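Local coordinates for Lmo0651 protein (Listeria monocytogenes serovar 1/2a, PDB 6EP3) that controls expression of the Listeria agr system and mediates virulence, probably as a GntR-family transcription factor that recognises specific DNA sequences, at residues B[58-61]-B[67-70]; B[14-19]-B[23-28]. All coordinates share one frame; numbering follows the deposited sequence.

Contact 1 (B[58-61]-B[67-70]); sequences GIVS and GAVL
V69 O takes a hydrogen bond from S61 N and a weaker CA-H...O contact from V60 CA. The S61 N to V69 O bond, 2.6 Å long, arrives almost head-on to the carbonyl (C=O...N 168°), while V60 CA stands 3.4 Å from V69 O. V60 CG1, placed anti to its own backbone N (chi1 164°), packs beside them, 3.3 Å from V69 O. V69 N returns a bond to S61 O, whose modelled length of 2.5 Å is doubtful. S61 and V69 are thus an antiparallel hydrogen-bonded pair, and V60 and L70 the next, non-hydrogen-bonded one. On the face of V60 and L70 the two side chains cross at about a right angle, V60 CG2 meeting L70 CD1 at 4.0 Å. L70 CD1 also reaches I59, touching I59 CG2 and lying 3.4 Å from I59 O. N71 ND2 hydrogen-bonds both S61 OG and G58 O. This is the wing hairpin of a winged helix-turn-helix domain. G58 ends helix 44-56 in a Schellman motif, I59 and V60 rest on L54 of that helix, and I59 also reaches F158 and F163 of helix 147-163.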
ATOM      1  N   GLY B  58      -3.654  -8.156  -1.842  1.00 72.58           N
ATOM      2  CA  GLY B  58      -2.674  -8.878  -1.056  1.00 72.48           C
ATOM      3  C   GLY B  58      -3.227 -10.033  -0.258  1.00 75.73           C
ATOM      4  O   GLY B  58      -2.488 -10.634   0.528  1.00 77.16           O
ATOM      5  N   ILE B  59      -4.502 -10.371  -0.445  1.00 76.92           N
ATOM      6  CA  ILE B  59      -5.095 -11.476   0.295  1.00 72.90           C
ATOM      7  C   ILE B  59      -4.709 -12.812  -0.325  1.00 77.71           C
ATOM      8  O   ILE B  59      -4.520 -13.804   0.393  1.00 81.25           O
ATOM      9  CB  ILE B  59      -6.623 -11.293   0.360  1.00 72.65           C
ATOM     10  CG1 ILE B  59      -6.964  -9.939   0.988  1.00 71.99           C
ATOM     11  CG2 ILE B  59      -7.284 -12.442   1.111  1.00 64.18           C
ATOM     12  CD1 ILE B  59      -8.449  -9.633   1.031  1.00 76.17           C
ATOM     13  N   VAL B  60      -4.553 -12.857  -1.644  1.00 71.66           N
ATOM     14  CA  VAL B  60      -4.158 -14.066  -2.350  1.00 69.39           C
ATOM     15  C   VAL B  60      -2.878 -13.768  -3.110  1.00 74.01           C
ATOM     16  O   VAL B  60      -2.706 -12.669  -3.651  1.00 74.41           O
ATOM     17  CB  VAL B  60      -5.273 -14.546  -3.304  1.00 71.97           C
ATOM     18  CG1 VAL B  60      -4.739 -15.563  -4.310  1.00 68.93           C
ATOM     19  CG2 VAL B  60      -6.440 -15.118  -2.514  1.00 72.06           C
ATOM     20  N   SER B  61      -1.971 -14.745  -3.135  1.00 81.63           N
ATOM     21  CA  SER B  61      -0.715 -14.651  -3.865  1.00 82.45           C
ATOM     22  C   SER B  61      -0.686 -15.765  -4.898  1.00 87.68           C
ATOM     23  O   SER B  61      -0.857 -16.938  -4.551  1.00 87.74           O
ATOM     24  CB  SER B  61       0.491 -14.760  -2.927  1.00 84.65           C
ATOM     25  OG  SER B  61       0.693 -13.559  -2.206  1.00 91.71           O
ATOM     26  N   GLY B  67      -0.020 -22.023  -8.693  1.00119.68           N
ATOM     27  CA  GLY B  67      -1.355 -21.490  -8.836  1.00116.46           C
ATOM     28  C   GLY B  67      -1.545 -20.353  -7.862  1.00112.99           C
ATOM     29  O   GLY B  67      -0.580 -19.715  -7.432  1.00116.66           O
ATOM     30  N   ALA B  68      -2.803 -20.072  -7.521  1.00 98.09           N
ATOM     31  CA  ALA B  68      -3.098 -19.022  -6.558  1.00 88.14           C
ATOM     32  C   ALA B  68      -3.077 -19.614  -5.155  1.00 85.76           C
ATOM     33  O   ALA B  68      -3.699 -20.650  -4.898  1.00 84.25           O
ATOM     34  CB  ALA B  68      -4.457 -18.383  -6.846  1.00 80.27           C
ATOM     35  N   VAL B  69      -2.354 -18.953  -4.255  1.00 83.80           N
ATOM     36  CA  VAL B  69      -2.216 -19.381  -2.869  1.00 83.62           C
ATOM     37  C   VAL B  69      -2.777 -18.288  -1.972  1.00 81.92           C
ATOM     38  O   VAL B  69      -2.664 -17.096  -2.273  1.00 86.15           O
ATOM     39  CB  VAL B  69      -0.749 -19.692  -2.498  1.00 84.53           C
ATOM     40  CG1 VAL B  69      -0.685 -20.529  -1.227  1.00 84.82           C
ATOM     41  CG2 VAL B  69      -0.047 -20.399  -3.651  1.00 86.59           C
ATOM     42  N   LEU B  70      -3.370 -18.695  -0.856  1.00 77.09           N
ATOM     43  CA  LEU B  70      -3.996 -17.761   0.070  1.00 75.60           C
ATOM     44  C   LEU B  70      -3.007 -17.410   1.174  1.00 80.15           C
ATOM     45  O   LEU B  70      -2.350 -18.295   1.734  1.00 76.97           O
ATOM     46  CB  LEU B  70      -5.277 -18.347   0.665  1.00 74.91           C
ATOM     47  CG  LEU B  70      -5.845 -17.563   1.851  1.00 80.26           C
ATOM     48  CD1 LEU B  70      -6.551 -16.309   1.350  1.00 84.34           C
ATOM     49  CD2 LEU B  70      -6.795 -18.428   2.662  1.00 81.56           C
TER

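Contact 2 (B[14-19]-B[23-28])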
ATOM      1  N   ASN B  14     -17.709 -11.992  -2.554  1.00 69.78           N
ATOM      2  CA  ASN B  14     -18.088 -12.046  -1.149  1.00 74.22           C
ATOM      3  C   ASN B  14     -18.072 -13.479  -0.644  1.00 76.17           C
ATOM      4  O   ASN B  14     -17.489 -13.774   0.404  1.00 80.49           O
ATOM      5  CB  ASN B  14     -19.462 -11.407  -0.949  1.00 71.36           C
ATOM      6  CG  ASN B  14     -19.389  -9.897  -0.879  1.00 80.60           C
ATOM      7  OD1 ASN B  14     -19.421  -9.214  -1.903  1.00 85.28           O
ATOM      8  ND2 ASN B  14     -19.275  -9.367   0.332  1.00 85.84           N
ATOM      9  N   LEU B  15     -18.667 -14.394  -1.415  1.00 72.01           N
ATOM     10  CA  LEU B  15     -18.671 -15.799  -1.031  1.00 75.22           C
ATOM     11  C   LEU B  15     -17.252 -16.268  -0.743  1.00 74.69           C
ATOM     12  O   LEU B  15     -16.945 -16.735   0.362  1.00 78.80           O
ATOM     13  CB  LEU B  15     -19.317 -16.636  -2.135  1.00 75.94           C
ATOM     14  CG  LEU B  15     -20.846 -16.697  -2.084  1.00 76.15           C
ATOM     15  CD1 LEU B  15     -21.388 -17.608  -3.177  1.00 69.93           C
ATOM     16  CD2 LEU B  15     -21.332 -17.141  -0.711  1.00 76.47           C
ATOM     17  N   LEU B  16     -16.357 -16.086  -1.718  1.00 66.15           N
ATOM     18  CA  LEU B  16     -14.972 -16.485  -1.516  1.00 66.42           C
ATOM     19  C   LEU B  16     -14.387 -15.797  -0.293  1.00 64.70           C
ATOM     20  O   LEU B  16     -13.737 -16.441   0.541  1.00 58.74           O
ATOM     21  CB  LEU B  16     -14.150 -16.165  -2.764  1.00 71.21           C
ATOM     22  CG  LEU B  16     -12.807 -16.882  -2.879  1.00 77.51           C
ATOM     23  CD1 LEU B  16     -13.019 -18.385  -2.836  1.00 80.37           C
ATOM     24  CD2 LEU B  16     -12.089 -16.476  -4.155  1.00 79.34           C
ATOM     25  N   LEU B  17     -14.679 -14.503  -0.129  1.00 62.57           N
ATOM     26  CA  LEU B  17     -14.122 -13.770   0.999  1.00 67.24           C
ATOM     27  C   LEU B  17     -14.568 -14.379   2.315  1.00 70.68           C
ATOM     28  O   LEU B  17     -13.780 -14.474   3.268  1.00 72.78           O
ATOM     29  CB  LEU B  17     -14.537 -12.301   0.929  1.00 67.36           C
ATOM     30  CG  LEU B  17     -14.112 -11.467   2.138  1.00 70.29           C
ATOM     31  CD1 LEU B  17     -12.597 -11.465   2.265  1.00 67.31           C
ATOM     32  CD2 LEU B  17     -14.642 -10.047   2.037  1.00 73.27           C
ATOM     33  N   GLU B  18     -15.814 -14.854   2.373  1.00 72.44           N
ATOM     34  CA  GLU B  18     -16.281 -15.410   3.631  1.00 77.41           C
ATOM     35  C   GLU B  18     -15.601 -16.743   3.904  1.00 79.99           C
ATOM     36  O   GLU B  18     -15.283 -17.051   5.060  1.00 83.89           O
ATOM     37  CB  GLU B  18     -17.802 -15.554   3.602  1.00 78.95           C
ATOM     38  CG  GLU B  18     -18.512 -14.251   3.243  1.00 86.04           C
ATOM     39  CD  GLU B  18     -18.329 -13.146   4.267  1.00 91.44           C
ATOM     40  OE1 GLU B  18     -18.193 -11.975   3.855  1.00 87.62           O
ATOM     41  OE2 GLU B  18     -18.231 -13.453   5.469  1.00 90.32           O
ATOM     42  N   LYS B  19     -15.279 -17.490   2.842  1.00 80.15           N
ATOM     43  CA  LYS B  19     -14.485 -18.703   2.999  1.00 79.34           C
ATOM     44  C   LYS B  19     -13.108 -18.391   3.558  1.00 84.36           C
ATOM     45  O   LYS B  19     -12.491 -19.243   4.209  1.00 92.24           O
ATOM     46  CB  LYS B  19     -14.362 -19.428   1.659  1.00 72.27           C
ATOM     47  CG  LYS B  19     -15.542 -20.317   1.318  1.00 81.76           C
ATOM     48  CD  LYS B  19     -15.122 -21.425   0.369  1.00 87.74           C
ATOM     49  CE  LYS B  19     -16.114 -22.571   0.377  1.00 93.82           C
ATOM     50  NZ  LYS B  19     -15.527 -23.806  -0.216  1.00 97.40           N
ATOM     51  N   GLY B  23     -12.703 -19.448   7.879  1.00 86.85           N
ATOM     52  CA  GLY B  23     -11.646 -20.427   7.999  1.00 81.85           C
ATOM     53  C   GLY B  23     -11.804 -21.679   7.169  1.00 84.20           C
ATOM     54  O   GLY B  23     -11.044 -22.633   7.375  1.00 83.13           O
ATOM     55  N   GLU B  24     -12.748 -21.708   6.225  1.00 84.82           N
ATOM     56  CA  GLU B  24     -12.871 -22.880   5.370  1.00 84.18           C
ATOM     57  C   GLU B  24     -11.703 -22.997   4.401  1.00 91.73           C
ATOM     58  O   GLU B  24     -11.450 -24.090   3.882  1.00 99.52           O
ATOM     59  CB  GLU B  24     -14.196 -22.849   4.605  1.00 87.00           C
ATOM     60  CG  GLU B  24     -15.421 -23.001   5.498  1.00 93.83           C
ATOM     61  CD  GLU B  24     -16.722 -22.678   4.786  1.00 98.74           C
ATOM     62  OE1 GLU B  24     -17.775 -22.660   5.458  1.00101.00           O
ATOM     63  OE2 GLU B  24     -16.696 -22.440   3.560  1.00100.37           O
ATOM     64  N   LEU B  25     -10.987 -21.901   4.149  1.00 92.50           N
ATOM     65  CA  LEU B  25      -9.730 -21.924   3.412  1.00 90.26           C
ATOM     66  C   LEU B  25      -8.643 -21.394   4.335  1.00 89.13           C
ATOM     67  O   LEU B  25      -8.698 -20.234   4.757  1.00 92.38           O
ATOM     68  CB  LEU B  25      -9.822 -21.081   2.136  1.00 87.94           C
ATOM     69  CG  LEU B  25     -10.989 -21.393   1.199  1.00 87.46           C
ATOM     70  CD1 LEU B  25     -10.822 -20.686  -0.129  1.00 84.18           C
ATOM     71  CD2 LEU B  25     -11.082 -22.900   0.970  1.00 87.07           C
ATOM     72  N   VAL B  26      -7.668 -22.242   4.647  1.00 87.25           N
ATOM     73  CA  VAL B  26      -6.621 -21.929   5.618  1.00 88.10           C
ATOM     74  C   VAL B  26      -5.488 -21.245   4.856  1.00 88.59           C
ATOM     75  O   VAL B  26      -5.329 -21.491   3.651  1.00 89.36           O
ATOM     76  CB  VAL B  26      -6.168 -23.192   6.372  1.00 91.91           C
ATOM     77  CG1 VAL B  26      -5.311 -24.089   5.488  1.00 92.19           C
ATOM     78  CG2 VAL B  26      -5.505 -22.853   7.705  1.00 92.13           C
ATOM     79  N   PRO B  27      -4.704 -20.366   5.482  1.00 84.68           N
ATOM     80  CA  PRO B  27      -3.548 -19.793   4.784  1.00 87.45           C
ATOM     81  C   PRO B  27      -2.629 -20.855   4.193  1.00 95.23           C
ATOM     82  O   PRO B  27      -2.571 -21.996   4.658  1.00100.35           O
ATOM     83  CB  PRO B  27      -2.839 -18.996   5.879  1.00 91.23           C
ATOM     84  CG  PRO B  27      -3.940 -18.560   6.772  1.00 89.34           C
ATOM     85  CD  PRO B  27      -4.969 -19.666   6.753  1.00 84.07           C
ATOM     86  N   ASN B  28      -1.922 -20.452   3.135  1.00 96.87           N
ATOM     87  CA  ASN B  28      -0.988 -21.261   2.355  1.00 92.68           C
ATOM     88  C   ASN B  28      -1.664 -22.395   1.597  1.00 92.70           C
ATOM     89  O   ASN B  28      -0.973 -23.264   1.056  1.00 93.70           O
ATOM     90  CB  ASN B  28       0.142 -21.824   3.221  1.00 91.75           C
ATOM     91  CG  ASN B  28       0.898 -20.742   3.955  1.00100.92           C
ATOM     92  OD1 ASN B  28       1.090 -20.815   5.169  1.00110.30           O
ATOM     93  ND2 ASN B  28       1.327 -19.722   3.221  1.00 96.50           N
TER
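L16 opens the contact with a single methyl: its CD1 meets L25 CD1 at 4.2 Å, the two side chains crossing at about a right angle. L16 sets off away from the loop, but with CG anti to the backbone N (chi1 -162°) the end of the chain swings back toward L25. The rest of L16 packs on L36 of helix 33-40 and on I51 and L54 of helix 44-56, so L25 is tied in at the border of the three-helix core of a winged helix-turn-helix domain, the fold with which GntR regulators bind DNA, as this one probably does. One turn on, K19 carries most of the contact. Its CB lies 3.9 Å from L25 CG, which extends the apolar patch begun by L16. Beyond CB the lysine runs out extended, and the E24 side chain, extended as well, comes across it at roughly a right angle. The carboxylate touches the aliphatic part of the lysine, E24 OE2 standing 3.3 Å from K19 CG and 3.2 Å from K19 CE. The charged ends do not pair here: K19 NZ is 4.2 Å from E24 OE2, and its salt bridge goes to E39 of helix 33-40. Opposite charges this near would still be expected to attract weakly. At the backbone, K19 O accepts a hydrogen bond from L25 N at 3.1 Å, with the donor tilted 31° from the carbonyl plane. This bond holds the chain back against the helix after it has turned at G23, whose phi is positive, and E24 N meanwhile is bonded to N22 OD1.

Contact 2 closes before contact 1 opens along the chain, yet their centres are just 11 Å apart and they touch directly. The loop 23-28 runs on from helix 8-21 to the outer side of strand 67-70. There L70 O and N28 N, 2.6 Å apart, probably form a hydrogen bond. Packing reinforces it: L70 CD2 lies 3.4 Å from L25 O, and V69 CG1 lies 3.5 Å from N28 C. Shared neighbours join them further, since L31 touches V60, A68 and L25, while L54 touches I59, V60 and L16. F163 of helix 147-163 meets I59 and also L17, on the segment 14-19 but outside its contact with the loop.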